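Local coordinates for acetylated cis-Golgi protein, involved in ER-to-Golgi transport (Saccharomyces cerevisiae, PDB 6G8Y), which is the yeast homologue of GRASP65 and takes part in ER-to-Golgi transport, probably binding golgin partners through PDZ domains, at residues S30-P42 with L72-R85. Numbering follows the deposited sequence. Where two conformers were deposited one is given.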
loop_
_atom_site.group_PDB
_atom_site.type_symbol
_atom_site.label_atom_id
_atom_site.label_comp_id
_atom_site.label_asym_id
_atom_site.label_seq_id
_atom_site.Cartn_x
_atom_site.Cartn_y
_atom_site.Cartn_z
ATOM N N SER A 30 -5.296 15.884 -6.482
ATOM C CA SER A 30 -6.741 15.651 -6.177
ATOM C C SER A 30 -7.158 14.171 -6.024
ATOM O O SER A 30 -8.335 13.904 -5.760
ATOM C CB SER A 30 -7.634 16.318 -7.229
ATOM O OG SER A 30 -7.225 17.653 -7.491
ATOM N N PHE A 31 -6.227 13.224 -6.184
ATOM C CA PHE A 31 -6.483 11.801 -5.903
ATOM C C PHE A 31 -5.415 11.313 -4.936
ATOM O O PHE A 31 -4.232 11.575 -5.151
ATOM C CB PHE A 31 -6.422 10.950 -7.176
ATOM C CG PHE A 31 -7.579 11.164 -8.120
ATOM C CD1 PHE A 31 -8.895 10.988 -7.687
ATOM C CD2 PHE A 31 -7.354 11.514 -9.456
ATOM C CE1 PHE A 31 -9.963 11.177 -8.558
ATOM C CE2 PHE A 31 -8.418 11.700 -10.333
ATOM C CZ PHE A 31 -9.725 11.532 -9.883
ATOM N N PHE A 32 -5.829 10.602 -3.886
ATOM C CA PHE A 32 -4.901 10.149 -2.833
ATOM C C PHE A 32 -5.047 8.655 -2.614
ATOM O O PHE A 32 -5.851 8.194 -1.812
ATOM C CB PHE A 32 -5.157 10.959 -1.575
ATOM C CG PHE A 32 -5.072 12.429 -1.819
ATOM C CD1 PHE A 32 -3.840 13.027 -2.035
ATOM C CD2 PHE A 32 -6.230 13.205 -1.921
ATOM C CE1 PHE A 32 -3.752 14.385 -2.306
ATOM C CE2 PHE A 32 -6.149 14.564 -2.181
ATOM C CZ PHE A 32 -4.910 15.155 -2.376
ATOM N N ASP A 33 -4.267 7.908 -3.380
ATOM C CA ASP A 33 -4.418 6.465 -3.519
ATOM C C ASP A 33 -3.369 5.795 -2.632
ATOM O O ASP A 33 -2.194 5.724 -2.988
ATOM C CB ASP A 33 -4.223 6.055 -4.974
ATOM C CG ASP A 33 -5.396 6.439 -5.876
ATOM O OD1 ASP A 33 -6.529 6.566 -5.388
ATOM O OD2 ASP A 33 -5.174 6.574 -7.105
ATOM N N TYR A 34 -3.800 5.304 -1.475
ATOM C CA TYR A 34 -2.895 4.619 -0.554
ATOM C C TYR A 34 -2.797 3.153 -0.953
ATOM O O TYR A 34 -3.799 2.533 -1.310
ATOM C CB TYR A 34 -3.437 4.671 0.871
ATOM C CG TYR A 34 -3.201 5.974 1.551
ATOM C CD1 TYR A 34 -1.952 6.255 2.107
ATOM C CD2 TYR A 34 -4.219 6.906 1.685
ATOM C CE1 TYR A 34 -1.714 7.434 2.773
ATOM C CE2 TYR A 34 -3.987 8.111 2.347
ATOM C CZ TYR A 34 -2.730 8.358 2.892
ATOM O OH TYR A 34 -2.469 9.526 3.560
ATOM N N ILE A 35 -1.583 2.601 -0.880
ATOM C CA ILE A 35 -1.417 1.157 -0.965
ATOM C C ILE A 35 -1.785 0.558 0.375
ATOM O O ILE A 35 -1.149 0.841 1.387
ATOM C CB ILE A 35 0.032 0.740 -1.278
ATOM C CG1 ILE A 35 0.550 1.407 -2.537
ATOM C CG2 ILE A 35 0.129 -0.767 -1.392
ATOM C CD1 ILE A 35 -0.416 1.366 -3.663
ATOM N N VAL A 36 -2.811 -0.281 0.362
ATOM C CA VAL A 36 -3.260 -0.972 1.572
ATOM C C VAL A 36 -2.922 -2.462 1.590
ATOM O O VAL A 36 -2.972 -3.104 2.640
ATOM C CB VAL A 36 -4.764 -0.705 1.837
ATOM C CG1 VAL A 36 -4.967 0.777 2.121
ATOM C CG2 VAL A 36 -5.656 -1.165 0.702
ATOM N N GLY A 37 -2.556 -3.020 0.441
ATOM C CA GLY A 37 -2.184 -4.408 0.395
ATOM C C GLY A 37 -1.347 -4.730 -0.824
ATOM O O GLY A 37 -1.328 -3.983 -1.806
ATOM N N PHE A 38 -0.702 -5.885 -0.744
ATOM C CA PHE A 38 -0.036 -6.504 -1.870
ATOM C C PHE A 38 -0.568 -7.908 -1.970
ATOM O O PHE A 38 -0.589 -8.605 -0.951
ATOM C CB PHE A 38 1.485 -6.562 -1.669
ATOM C CG PHE A 38 2.159 -5.205 -1.618
ATOM C CD1 PHE A 38 2.111 -4.367 -2.716
ATOM C CD2 PHE A 38 2.901 -4.785 -0.507
ATOM C CE1 PHE A 38 2.726 -3.138 -2.692
ATOM C CE2 PHE A 38 3.539 -3.547 -0.499
ATOM C CZ PHE A 38 3.439 -2.729 -1.585
ATOM N N ASN A 39 -1.028 -8.323 -3.154
ATOM C CA ASN A 39 -1.484 -9.703 -3.341
ATOM C C ASN A 39 -2.565 -10.103 -2.312
ATOM O O ASN A 39 -2.552 -11.226 -1.817
ATOM C CB ASN A 39 -0.247 -10.628 -3.273
ATOM C CG ASN A 39 -0.519 -12.037 -3.768
ATOM O OD1 ASN A 39 -1.307 -12.240 -4.677
ATOM N ND2 ASN A 39 0.163 -13.017 -3.176
ATOM N N ASP A 40 -3.466 -9.166 -1.995
ATOM C CA ASP A 40 -4.616 -9.323 -1.097
ATOM C C ASP A 40 -4.305 -9.552 0.388
ATOM O O ASP A 40 -5.189 -9.938 1.149
ATOM C CB ASP A 40 -5.583 -10.403 -1.632
ATOM C CG ASP A 40 -6.118 -10.065 -3.004
ATOM O OD1 ASP A 40 -6.460 -8.885 -3.236
ATOM O OD2 ASP A 40 -6.204 -10.974 -3.850
ATOM N N ASP A 41 -3.076 -9.261 0.812
ATOM C CA ASP A 41 -2.706 -9.221 2.226
ATOM C C ASP A 41 -2.327 -7.777 2.579
ATOM O O ASP A 41 -1.729 -7.072 1.747
ATOM C CB ASP A 41 -1.499 -10.108 2.506
ATOM C CG ASP A 41 -1.701 -11.549 2.074
ATOM O OD1 ASP A 41 -2.760 -12.117 2.380
ATOM O OD2 ASP A 41 -0.784 -12.105 1.431
ATOM N N PRO A 42 -2.597 -7.331 3.817
ATOM C CA PRO A 42 -2.204 -5.977 4.165
ATOM C C PRO A 42 -0.705 -5.738 4.030
ATOM O O PRO A 42 0.120 -6.660 4.157
ATOM C CB PRO A 42 -2.608 -5.862 5.653
ATOM C CG PRO A 42 -3.737 -6.828 5.761
ATOM C CD PRO A 42 -3.305 -7.990 4.932
ATOM N N LEU A 72 2.515 -8.056 -10.123
ATOM C CA LEU A 72 2.066 -7.964 -8.724
ATOM C C LEU A 72 0.756 -7.178 -8.686
ATOM O O LEU A 72 0.672 -6.068 -9.269
ATOM C CB LEU A 72 3.123 -7.234 -7.884
ATOM C CG LEU A 72 2.766 -6.929 -6.427
ATOM C CD1 LEU A 72 2.667 -8.203 -5.631
ATOM C CD2 LEU A 72 3.776 -5.978 -5.788
ATOM N N LYS A 73 -0.210 -7.720 -7.951
ATOM C CA LYS A 73 -1.462 -7.053 -7.643
ATOM C C LYS A 73 -1.272 -6.163 -6.434
ATOM O O LYS A 73 -0.834 -6.606 -5.378
ATOM C CB LYS A 73 -2.535 -8.090 -7.366
ATOM C CG LYS A 73 -3.944 -7.573 -7.231
ATOM C CD LYS A 73 -4.866 -8.796 -7.362
ATOM C CE LYS A 73 -6.104 -8.684 -6.559
ATOM N NZ LYS A 73 -6.660 -10.048 -6.366
ATOM N N VAL A 74 -1.611 -4.893 -6.609
ATOM C CA VAL A 74 -1.474 -3.855 -5.595
ATOM C C VAL A 74 -2.885 -3.436 -5.207
ATOM O O VAL A 74 -3.670 -3.000 -6.065
ATOM C CB VAL A 74 -0.690 -2.658 -6.174
ATOM C CG1 VAL A 74 -0.514 -1.548 -5.153
ATOM C CG2 VAL A 74 0.661 -3.160 -6.691
ATOM N N ASN A 75 -3.206 -3.569 -3.929
ATOM C CA ASN A 75 -4.511 -3.196 -3.393
ATOM C C ASN A 75 -4.505 -1.758 -2.954
ATOM O O ASN A 75 -3.694 -1.375 -2.098
ATOM C CB ASN A 75 -4.914 -4.097 -2.223
ATOM C CG ASN A 75 -4.783 -5.572 -2.553
ATOM O OD1 ASN A 75 -3.937 -6.245 -2.005
ATOM N ND2 ASN A 75 -5.632 -6.086 -3.468
ATOM N N ILE A 76 -5.432 -0.967 -3.511
ATOM C CA ILE A 76 -5.473 0.463 -3.272
ATOM C C ILE A 76 -6.744 0.859 -2.556
ATOM O O ILE A 76 -7.793 0.280 -2.799
ATOM C CB ILE A 76 -5.327 1.206 -4.607
ATOM C CG1 ILE A 76 -3.864 1.031 -5.076
ATOM C CG2 ILE A 76 -5.700 2.679 -4.495
ATOM C CD1 ILE A 76 -3.619 1.563 -6.445
ATOM N N TRP A 77 -6.609 1.836 -1.676
ATOM C CA TRP A 77 -7.729 2.557 -1.048
ATOM C C TRP A 77 -7.636 3.997 -1.520
ATOM O O TRP A 77 -6.633 4.658 -1.249
ATOM C CB TRP A 77 -7.577 2.514 0.476
ATOM C CG TRP A 77 -8.531 3.414 1.267
ATOM C CD1 TRP A 77 -8.208 4.560 1.939
ATOM C CD2 TRP A 77 -9.936 3.216 1.465
ATOM N NE1 TRP A 77 -9.319 5.082 2.554
ATOM C CE2 TRP A 77 -10.396 4.284 2.273
ATOM C CE3 TRP A 77 -10.853 2.240 1.044
ATOM C CZ2 TRP A 77 -11.735 4.409 2.666
ATOM C CZ3 TRP A 77 -12.192 2.369 1.435
ATOM C CH2 TRP A 77 -12.613 3.448 2.239
ATOM N N SER A 78 -8.659 4.490 -2.195
ATOM C CA SER A 78 -8.690 5.908 -2.585
ATOM C C SER A 78 -9.274 6.709 -1.426
ATOM O O SER A 78 -10.432 6.480 -1.054
ATOM C CB SER A 78 -9.547 6.091 -3.836
ATOM O OG SER A 78 -9.573 7.458 -4.212
ATOM N N ALA A 79 -8.485 7.638 -0.873
ATOM C CA ALA A 79 -8.847 8.362 0.354
ATOM C C ALA A 79 -10.121 9.178 0.223
ATOM O O ALA A 79 -10.976 9.136 1.118
ATOM C CB ALA A 79 -7.706 9.252 0.813
ATOM N N LYS A 80 -10.251 9.888 -0.897
ATOM C CA LYS A 80 -11.390 10.780 -1.133
ATOM C C LYS A 80 -12.626 10.029 -1.601
ATOM O O LYS A 80 -13.724 10.260 -1.087
ATOM C CB LYS A 80 -11.030 11.872 -2.142
ATOM C CG LYS A 80 -10.081 12.917 -1.581
ATOM C CD LYS A 80 -10.832 13.959 -0.762
ATOM C CE LYS A 80 -10.048 14.369 0.476
ATOM N NZ LYS A 80 -10.610 15.583 1.130
ATOM N N GLY A 81 -12.455 9.144 -2.577
ATOM C CA GLY A 81 -13.561 8.327 -3.065
ATOM C C GLY A 81 -14.071 7.281 -2.083
ATOM O O GLY A 81 -15.222 6.858 -2.168
ATOM N N GLY A 82 -13.219 6.857 -1.156
ATOM C CA GLY A 82 -13.546 5.819 -0.198
ATOM C C GLY A 82 -13.787 4.454 -0.814
ATOM O O GLY A 82 -14.606 3.686 -0.306
ATOM N N THR A 83 -13.071 4.143 -1.898
ATOM C CA THR A 83 -13.284 2.900 -2.639
ATOM C C THR A 83 -11.968 2.151 -2.767
ATOM O O THR A 83 -10.883 2.761 -2.832
ATOM C CB THR A 83 -13.826 3.151 -4.062
ATOM O OG1 THR A 83 -12.981 4.089 -4.740
ATOM C CG2 THR A 83 -15.250 3.709 -4.023
ATOM N N PHE A 84 -12.083 0.831 -2.802
ATOM C CA PHE A 84 -10.952 -0.064 -3.089
ATOM C C PHE A 84 -10.879 -0.400 -4.566
ATOM O O PHE A 84 -11.905 -0.579 -5.211
ATOM C CB PHE A 84 -11.106 -1.384 -2.348
ATOM C CG PHE A 84 -11.083 -1.265 -0.853
ATOM C CD1 PHE A 84 -12.262 -1.067 -0.127
ATOM C CD2 PHE A 84 -9.877 -1.366 -0.153
ATOM C CE1 PHE A 84 -12.235 -0.984 1.256
ATOM C CE2 PHE A 84 -9.855 -1.295 1.236
ATOM C CZ PHE A 84 -11.032 -1.082 1.939
ATOM N N ARG A 85 -9.666 -0.514 -5.104
ATOM C CA ARG A 85 -9.476 -1.120 -6.421
ATOM C C ARG A 85 -8.131 -1.822 -6.449
ATOM O O ARG A 85 -7.304 -1.637 -5.550
ATOM C CB ARG A 85 -9.511 -0.095 -7.557
ATOM C CG ARG A 85 -8.355 0.906 -7.564
ATOM C CD ARG A 85 -8.440 1.839 -8.768
ATOM N NE ARG A 85 -7.183 2.564 -8.957
ATOM C CZ ARG A 85 -6.786 3.643 -8.276
ATOM N NH1 ARG A 85 -7.554 4.190 -7.328
ATOM N NH2 ARG A 85 -5.592 4.154 -8.536
HETATM O O HOH W 1 -8.896 9.998 -3.519
HETATM O O HOH W 2 -0.066 -10.496 -6.809
#
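Asn75 grips the type I' turn Phe38-Asp41 with both ends of its amide. Asn75 OD1 accepts Asp40 N in the carbonyl plane, on a lone pair, at 3.0 Å, while ND2 gives a bent bond (140°) to Asp40 OD1 from its anti side. Asp40 OD2 turns its syn lone pair to Lys73 NZ in a 2.7 Å salt bridge, so two donors fix the rotation of the carboxylate. At the backbone of Asn75 a classic bulge interrupts the antiparallel pairing of 33-38 with 72-78: Val36 N and Gly37 N both bond to Asn75 O. At the far end, Asp33 and Arg85 cross at about a right angle, their planes 67° apart; Arg85 NH2 makes a 2.8 Å salt bridge to Asp33 OD2 from above the carboxylate plane, the oxygen staying in the guanidinium plane. In between, Ile35 CD1 presses on Val74 CG1 at a tight 3.3 Å; toward the face carrying Tyr34, Asn75 and Trp77, chi1 of -64° turns Val36 CG1 to Trp77 CB, 3.5 Å away, and CG2 to Asn75. Strand 33-38 pairs with 71-78, 41-47 and 19-20 in the PDZ-type sheet; Trp20 packs on Ile35 and Ile76, helix 57-66 on Phe38 and Leu72, and helix 2-10, apparently tag-derived, on Asn75 and Trp77.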